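Local coordinates for ferredoxin-like protein (Thermotoga maritima, PDB 7KOE) that binds two [4Fe-4S] clusters and probably passes electrons as the ferredoxin-like subunit of an electron transfer flavoprotein complex, at residues R13-N18 against G83-L88; L21-E26 against G74-N79; C41-V46 against G60-G65. All blocks are in the same frame, centred on the assembly; numbering follows the deposited sequence.

Contact 1 (R13-N18 against G83-L88); sequences RTDEEN and GNYGVL
R13 pairs with G86 in a single hydrogen-bonded bridge of an antiparallel strand pair. R13 N gives a hydrogen bond to G86 O at 3.0 Å, and G86 N returns one to R13 O at 2.8 Å. The backbone angles of G86 suit glycine. The R13 side chain then crosses the backbone of N84. R13 CB lies near N84 O and L88 CD1. With chi1 at -169°, R13 CG is anti to the backbone N and comes to 3.7 Å from Y85 CD1. R13 CD lies 3.2 Å from N84 O. The chain bends at chi3, and NE passes N84 O at longer range. CZ comes near L88 CD1, which stands oblique to the guanidinium. R13 NH1 makes a weak hydrogen bond of 3.5 Å to N84 O, though the place of NH1 is less certain. D15 stacks over one face of the Y85 ring, held from outside by a salt bridge to R82. D15 CG stands 3.9 Å above the Y85 ring plane, and the two planes are 15° apart. An alanine in place of Y85 is likely to leave R13 CG without its aromatic neighbour and open a gap beside D15 CB and its carboxylate. T14 touches bound FAD. The chemistry implies a join fixed by paired backbone bonds, with the Y85 ring packed between R13 CG and D15 and the backbone oxygens of R13 and T14 at its edge.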
# COMPACT_ATOMS: atom_id res chain seq x y z
N ARG D 13 -23.82 15.36 -25.10
CA ARG D 13 -24.32 16.60 -25.66
C ARG D 13 -25.63 16.22 -26.33
O ARG D 13 -25.64 15.64 -27.42
CB ARG D 13 -23.36 17.25 -26.64
CG ARG D 13 -23.80 18.65 -26.99
CD ARG D 13 -22.73 19.47 -27.66
NE ARG D 13 -21.67 19.89 -26.76
CZ ARG D 13 -20.47 19.35 -26.73
NH1 ARG D 13 -20.17 18.36 -27.54
NH2 ARG D 13 -19.56 19.80 -25.88
N THR D 14 -26.74 16.49 -25.65
CA THR D 14 -28.03 16.05 -26.13
C THR D 14 -28.54 16.98 -27.23
O THR D 14 -28.40 18.20 -27.14
CB THR D 14 -29.03 16.01 -24.98
OG1 THR D 14 -28.40 15.44 -23.83
CG2 THR D 14 -30.21 15.16 -25.34
N ASP D 15 -29.09 16.38 -28.28
CA ASP D 15 -29.72 17.10 -29.38
C ASP D 15 -31.22 16.86 -29.27
O ASP D 15 -31.77 15.97 -29.90
CB ASP D 15 -29.18 16.62 -30.70
CG ASP D 15 -29.33 17.64 -31.80
OD1 ASP D 15 -29.76 18.77 -31.50
OD2 ASP D 15 -29.00 17.32 -32.96
N GLU D 16 -31.88 17.68 -28.45
CA GLU D 16 -33.28 17.41 -28.10
C GLU D 16 -34.23 17.75 -29.24
O GLU D 16 -35.31 17.16 -29.32
CB GLU D 16 -33.67 18.18 -26.85
CG GLU D 16 -32.87 17.83 -25.63
CD GLU D 16 -31.82 18.87 -25.34
OE1 GLU D 16 -31.50 19.66 -26.24
OE2 GLU D 16 -31.32 18.90 -24.20
N GLU D 17 -33.85 18.68 -30.11
CA GLU D 17 -34.71 19.02 -31.22
C GLU D 17 -34.61 18.03 -32.37
O GLU D 17 -35.43 18.08 -33.29
CB GLU D 17 -34.39 20.43 -31.73
CG GLU D 17 -32.98 20.61 -32.29
CD GLU D 17 -31.96 21.01 -31.24
OE1 GLU D 17 -31.88 20.35 -30.18
OE2 GLU D 17 -31.22 21.99 -31.48
N ASN D 18 -33.62 17.14 -32.34
CA ASN D 18 -33.42 16.14 -33.38
C ASN D 18 -33.33 14.77 -32.73
O ASN D 18 -32.23 14.30 -32.40
CB ASN D 18 -32.16 16.43 -34.19
CG ASN D 18 -32.17 17.80 -34.81
OD1 ASN D 18 -31.37 18.66 -34.44
ND2 ASN D 18 -33.07 18.01 -35.76
N GLY D 83 -22.94 15.26 -35.62
CA GLY D 83 -21.60 15.46 -35.12
C GLY D 83 -21.61 16.37 -33.90
O GLY D 83 -22.41 17.30 -33.81
N ASN D 84 -20.75 16.03 -32.94
CA ASN D 84 -20.66 16.67 -31.62
C ASN D 84 -21.95 16.51 -30.82
O ASN D 84 -22.33 17.40 -30.07
CB ASN D 84 -20.27 18.15 -31.72
CG ASN D 84 -19.37 18.59 -30.62
OD1 ASN D 84 -19.16 17.88 -29.65
ND2 ASN D 84 -18.82 19.79 -30.75
N TYR D 85 -22.62 15.38 -30.96
CA TYR D 85 -23.83 15.14 -30.19
C TYR D 85 -23.91 13.68 -29.80
O TYR D 85 -23.24 12.82 -30.37
CB TYR D 85 -25.09 15.56 -30.96
CG TYR D 85 -25.32 17.05 -30.96
CD1 TYR D 85 -25.85 17.69 -29.86
CD2 TYR D 85 -25.00 17.82 -32.06
CE1 TYR D 85 -26.06 19.04 -29.85
CE2 TYR D 85 -25.19 19.18 -32.06
CZ TYR D 85 -25.72 19.78 -30.95
OH TYR D 85 -25.93 21.14 -30.95
N GLY D 86 -24.76 13.39 -28.81
CA GLY D 86 -24.93 12.04 -28.32
C GLY D 86 -24.01 11.73 -27.16
O GLY D 86 -23.67 12.65 -26.42
N VAL D 87 -23.63 10.47 -26.97
CA VAL D 87 -22.62 10.13 -25.97
C VAL D 87 -21.29 10.76 -26.36
O VAL D 87 -20.94 10.86 -27.54
CB VAL D 87 -22.44 8.62 -25.80
CG1 VAL D 87 -23.55 8.04 -25.04
CG2 VAL D 87 -22.34 7.93 -27.13
N LEU D 88 -20.55 11.21 -25.36
CA LEU D 88 -19.19 11.67 -25.55
C LEU D 88 -18.38 10.91 -24.51
O LEU D 88 -18.26 11.35 -23.37
CB LEU D 88 -19.07 13.18 -25.40
CG LEU D 88 -19.94 13.99 -26.35
CD1 LEU D 88 -20.02 15.41 -25.89
CD2 LEU D 88 -19.42 13.90 -27.76

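Contact 2 (L21-E26 against G74-N79); sequences LKIKDE and GNIEWN. With SF4 (iron/sulfur cluster), chain N; SF4 (iron/sulfur cluster), chain M.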
# COMPACT_ATOMS: atom_id res chain seq x y z
N LEU D 21 -33.72 8.53 -32.79
CA LEU D 21 -34.43 7.26 -32.69
C LEU D 21 -35.90 7.54 -32.90
O LEU D 21 -36.60 7.97 -31.98
CB LEU D 21 -34.20 6.60 -31.34
CG LEU D 21 -32.79 6.56 -30.82
CD1 LEU D 21 -32.84 6.24 -29.37
CD2 LEU D 21 -32.03 5.52 -31.55
N LYS D 22 -36.38 7.31 -34.11
CA LYS D 22 -37.79 7.42 -34.42
C LYS D 22 -38.33 6.03 -34.69
O LYS D 22 -37.62 5.19 -35.25
CB LYS D 22 -38.01 8.33 -35.63
CG LYS D 22 -39.44 8.79 -35.82
CD LYS D 22 -39.56 9.66 -37.06
CE LYS D 22 -39.35 8.84 -38.32
NZ LYS D 22 -40.48 7.90 -38.56
N ILE D 23 -39.56 5.77 -34.27
CA ILE D 23 -40.22 4.51 -34.56
C ILE D 23 -41.12 4.72 -35.76
O ILE D 23 -41.96 5.63 -35.77
CB ILE D 23 -41.00 4.01 -33.34
CG1 ILE D 23 -40.00 3.42 -32.35
CG2 ILE D 23 -42.03 2.99 -33.74
CD1 ILE D 23 -40.63 2.83 -31.16
N LYS D 24 -40.92 3.90 -36.79
CA LYS D 24 -41.56 4.12 -38.08
C LYS D 24 -43.06 3.89 -38.02
O LYS D 24 -43.83 4.57 -38.71
CB LYS D 24 -40.92 3.22 -39.13
CG LYS D 24 -39.47 3.51 -39.41
CD LYS D 24 -38.86 2.40 -40.24
CE LYS D 24 -37.50 2.81 -40.78
NZ LYS D 24 -36.73 1.64 -41.28
N ASP D 25 -43.50 2.93 -37.21
CA ASP D 25 -44.91 2.57 -37.13
C ASP D 25 -45.20 2.13 -35.70
O ASP D 25 -44.75 1.06 -35.29
CB ASP D 25 -45.25 1.47 -38.12
CG ASP D 25 -46.72 1.47 -38.51
OD1 ASP D 25 -47.57 1.38 -37.61
OD2 ASP D 25 -47.01 1.55 -39.72
N GLU D 26 -45.95 2.93 -34.97
CA GLU D 26 -46.30 2.62 -33.59
C GLU D 26 -47.27 1.46 -33.47
O GLU D 26 -47.38 0.89 -32.38
CB GLU D 26 -46.90 3.85 -32.91
CG GLU D 26 -45.91 4.96 -32.64
CD GLU D 26 -45.11 4.72 -31.38
OE1 GLU D 26 -45.63 4.05 -30.47
OE2 GLU D 26 -43.97 5.22 -31.30
N GLY D 74 -38.11 -4.08 -38.16
CA GLY D 74 -37.43 -3.01 -38.84
C GLY D 74 -38.00 -1.63 -38.63
O GLY D 74 -37.58 -0.70 -39.31
N ASN D 75 -38.95 -1.47 -37.72
CA ASN D 75 -39.61 -0.17 -37.54
C ASN D 75 -38.94 0.64 -36.43
O ASN D 75 -39.58 1.17 -35.52
CB ASN D 75 -41.10 -0.36 -37.27
CG ASN D 75 -41.38 -1.19 -36.05
OD1 ASN D 75 -40.73 -2.20 -35.82
ND2 ASN D 75 -42.33 -0.75 -35.25
N ILE D 76 -37.63 0.78 -36.54
CA ILE D 76 -36.89 1.76 -35.76
C ILE D 76 -36.05 2.54 -36.76
O ILE D 76 -35.09 2.00 -37.32
CB ILE D 76 -36.02 1.13 -34.67
CG1 ILE D 76 -36.92 0.54 -33.58
CG2 ILE D 76 -35.11 2.17 -34.06
CD1 ILE D 76 -36.21 0.10 -32.34
N GLU D 77 -36.45 3.78 -37.03
CA GLU D 77 -35.63 4.67 -37.84
C GLU D 77 -34.44 5.08 -36.99
O GLU D 77 -34.53 6.01 -36.18
CB GLU D 77 -36.44 5.87 -38.31
CG GLU D 77 -35.66 6.91 -39.11
CD GLU D 77 -34.94 6.31 -40.30
OE1 GLU D 77 -35.57 5.56 -41.06
OE2 GLU D 77 -33.74 6.60 -40.47
N TRP D 78 -33.35 4.35 -37.13
CA TRP D 78 -32.18 4.52 -36.28
C TRP D 78 -31.14 5.33 -37.03
O TRP D 78 -30.73 4.94 -38.13
CB TRP D 78 -31.62 3.17 -35.87
CG TRP D 78 -30.51 3.22 -34.88
CD1 TRP D 78 -30.62 3.08 -33.54
CD2 TRP D 78 -29.11 3.38 -35.15
NE1 TRP D 78 -29.40 3.17 -32.94
CE2 TRP D 78 -28.45 3.35 -33.91
CE3 TRP D 78 -28.36 3.56 -36.31
CZ2 TRP D 78 -27.08 3.50 -33.81
CZ3 TRP D 78 -27.01 3.70 -36.20
CH2 TRP D 78 -26.38 3.67 -34.96
N ASN D 79 -30.73 6.43 -36.44
CA ASN D 79 -29.60 7.19 -36.92
C ASN D 79 -28.62 7.37 -35.78
O ASN D 79 -28.97 7.21 -34.61
CB ASN D 79 -30.02 8.57 -37.45
CG ASN D 79 -30.71 8.49 -38.78
OD1 ASN D 79 -30.17 7.95 -39.74
ND2 ASN D 79 -31.93 9.01 -38.84
FE1 SF4 N . -42.17 -1.93 -31.98
FE2 SF4 N . -41.18 -4.69 -31.27
FE3 SF4 N . -39.50 -2.28 -30.61
FE4 SF4 N . -39.84 -3.13 -33.48
S1 SF4 N . -39.18 -4.09 -31.69
S2 SF4 N . -40.16 -1.32 -32.40
S3 SF4 N . -41.85 -3.74 -33.06
S4 SF4 N . -41.51 -2.88 -30.19
FE1 SF4 M . -29.50 3.94 -28.00
FE2 SF4 M . -28.08 1.27 -27.97
FE3 SF4 M . -30.63 1.60 -29.54
FE4 SF4 M . -30.71 1.60 -26.53
S1 SF4 M . -29.96 0.27 -28.02
S2 SF4 M . -31.38 2.93 -28.05
S3 SF4 M . -28.83 2.60 -26.48
S4 SF4 M . -28.75 2.61 -29.50
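L21 and K22 run antiparallel to W78 and E77, forming a short strand pair in a fold of the two-[4Fe-4S] ferredoxin kind. L21 and W78 are a non-hydrogen-bonded pair, and both point to the cluster face. K22 and E77 are the hydrogen-bonded pair on the other face. K22 N donates to E77 O at 3.1 Å, while the return bond from E77 N is weak. The cluster face is the packed part. L21 CD2 lies against W78 CD1, the two side chains pointing the same way. I23 CG1 and I76 CG1 meet more distantly, at 4.4 Å. Y47 backs both isoleucines, and M54 and V56 also touch I23. N75 ends this side with its amide beside the chain N cluster, which I76 also borders. N75 ND2 donates to D25 O at 3.0 Å, with the oxygen near the amide plane, which fixes how the amide is turned. The lysine side is looser and more open to solvent. K24 runs extended beyond CG, past N75 and E77, and its NZ donates a hydrogen bond to G74 O at 3.2 Å, nearly along the C=O axis. E77 OE1 stays 4.1 Å from K24 NZ, too far for a salt bridge, though the opposite charges probably still attract. K22 crosses E77 at a slant, CB near CB. W78 CG is anti to the backbone N (chi1 -174°), and the indole turns its edge to the chain M cluster: NE1 is 3.5 Å from S4, in the ring plane.

Contact 3 (C41-V46 against G60-G65); sequences CCPADV and GCLECG. With SF4 (iron/sulfur cluster), chain M.
P43 brings the one ring of these two segments, puckered rather than flat, and it sits between C64, L62 and the iron-sulfur cluster. P43 CG is 3.7 Å from C64 SG. P43 CD approaches the cluster sulfur S1 at 3.8 Å. On the L62 side, P43 CB faces L62 CD1 in a looser apolar contact. A44 follows in the type I turn from C42 to D45. A44 CB packs 3.8 Å from L62 CD1 and also meets G60 O. V46 closes the row: V46 CG2 lies 3.8 Å from C61 N, while CB and CG1 border cluster sulfur S2. No hydrogen bond crosses between the segments. The cluster itself joins them, in the manner of a two-[4Fe-4S] ferredoxin. C61 and C64 come from a CxxCxxC motif, and C42, followed by proline, reaches over from the other segment. C42 SG binds FE4, C61 SG binds FE1 and C64 SG binds FE2, each at 1.8 Å. C67 also lines this pocket and probably holds the remaining iron. C64 is turned with SG between the backbone N and the carbonyl carbon (chi1 44°), which puts the sulfur on FE2 and beside P43 CG. C61 SG has a further partner in E63 N, which donates to it at 3.4 Å with an angle of 154°; this would probably draw some negative charge off the thiolate. G60 O accepts a hydrogen bond from the Y12 hydroxyl, and G60 also touches bound FAD.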
# COMPACT_ATOMS: atom_id res chain seq x y z
N CYS D 41 -33.66 -5.46 -24.53
CA CYS D 41 -32.26 -5.52 -24.91
C CYS D 41 -31.64 -4.15 -25.08
O CYS D 41 -30.59 -4.04 -25.72
CB CYS D 41 -32.08 -6.32 -26.20
SG CYS D 41 -33.03 -7.84 -26.26
N CYS D 42 -32.26 -3.10 -24.53
CA CYS D 42 -31.61 -1.76 -24.65
C CYS D 42 -30.74 -1.52 -23.42
O CYS D 42 -31.29 -1.47 -22.30
CB CYS D 42 -32.60 -0.62 -24.82
SG CYS D 42 -31.79 0.92 -25.33
N PRO D 43 -29.41 -1.38 -23.59
CA PRO D 43 -28.48 -1.17 -22.48
C PRO D 43 -28.65 0.14 -21.74
O PRO D 43 -27.96 0.35 -20.74
CB PRO D 43 -27.12 -1.23 -23.17
CG PRO D 43 -27.40 -0.85 -24.55
CD PRO D 43 -28.70 -1.46 -24.87
N ALA D 44 -29.53 1.03 -22.20
CA ALA D 44 -29.66 2.35 -21.60
C ALA D 44 -31.09 2.67 -21.19
O ALA D 44 -31.36 3.82 -20.82
CB ALA D 44 -29.15 3.42 -22.56
N ASP D 45 -31.99 1.68 -21.25
CA ASP D 45 -33.41 1.80 -20.93
C ASP D 45 -34.08 2.92 -21.69
O ASP D 45 -34.89 3.67 -21.13
CB ASP D 45 -33.61 1.99 -19.43
CG ASP D 45 -33.90 0.70 -18.71
OD1 ASP D 45 -34.59 -0.15 -19.29
OD2 ASP D 45 -33.44 0.53 -17.57
N VAL D 46 -33.74 3.06 -22.97
CA VAL D 46 -34.30 4.13 -23.79
C VAL D 46 -35.77 3.84 -24.08
O VAL D 46 -36.63 4.71 -23.93
CB VAL D 46 -33.49 4.28 -25.09
CG1 VAL D 46 -34.26 5.03 -26.13
CG2 VAL D 46 -32.18 4.97 -24.80
N GLY D 60 -30.58 9.34 -23.52
CA GLY D 60 -29.63 8.42 -22.93
C GLY D 60 -29.06 7.39 -23.85
O GLY D 60 -28.36 6.49 -23.38
N CYS D 61 -29.38 7.50 -25.14
CA CYS D 61 -28.91 6.51 -26.14
C CYS D 61 -27.38 6.49 -26.17
O CYS D 61 -26.77 7.56 -26.32
CB CYS D 61 -29.45 6.82 -27.53
SG CYS D 61 -29.11 5.50 -28.72
N LEU D 62 -26.82 5.28 -26.03
CA LEU D 62 -25.39 5.02 -26.09
C LEU D 62 -24.91 4.72 -27.50
O LEU D 62 -23.75 4.34 -27.66
CB LEU D 62 -25.03 3.86 -25.16
CG LEU D 62 -25.26 4.12 -23.68
CD1 LEU D 62 -25.42 2.83 -22.96
CD2 LEU D 62 -24.11 4.88 -23.09
N GLU D 63 -25.80 4.85 -28.49
CA GLU D 63 -25.49 4.76 -29.93
C GLU D 63 -24.91 3.41 -30.31
O GLU D 63 -24.12 3.30 -31.25
CB GLU D 63 -24.55 5.87 -30.37
CG GLU D 63 -24.92 7.25 -29.93
CD GLU D 63 -23.89 8.25 -30.36
OE1 GLU D 63 -22.96 7.87 -31.10
OE2 GLU D 63 -23.98 9.42 -29.96
N CYS D 64 -25.22 2.38 -29.52
CA CYS D 64 -24.68 1.03 -29.79
C CYS D 64 -25.28 0.52 -31.10
O CYS D 64 -24.51 0.15 -31.99
CB CYS D 64 -24.99 0.06 -28.65
SG CYS D 64 -26.68 0.18 -28.02
N GLY D 65 -26.61 0.52 -31.20
CA GLY D 65 -27.27 0.08 -32.42
C GLY D 65 -28.05 -1.20 -32.26
O GLY D 65 -28.51 -1.76 -33.25
FE1 SF4 M . -29.50 3.94 -28.00
FE2 SF4 M . -28.08 1.27 -27.97
FE3 SF4 M . -30.63 1.60 -29.54
FE4 SF4 M . -30.71 1.60 -26.53
S1 SF4 M . -29.96 0.27 -28.02
S2 SF4 M . -31.38 2.93 -28.05
S3 SF4 M . -28.83 2.60 -26.48
S4 SF4 M . -28.75 2.61 -29.50

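Contact 3 is the buried core, its centre about 5 Å from the centre of the chain. Contact 2 is partly buried. Contact 1, its centre about 13 Å from that of the chain, is the most peripheral. Contacts 2 and 3 share one cluster: L21 CD1 packs on V46 CG1, and W78 CZ2 on G65 CA. Contacts 1 and 3 meet where E63 OE2 accepts a weak hydrogen bond from V87 N. Both strand pairings close loops that contain contact 3. Metal ligation and apolar packing hold contact 3. Contact 2 sets an apolar cluster face against a charged lysine face. Contact 1 rests on one strand bridge and a tyrosine ring, and also meets electron transfer flavoprotein chains.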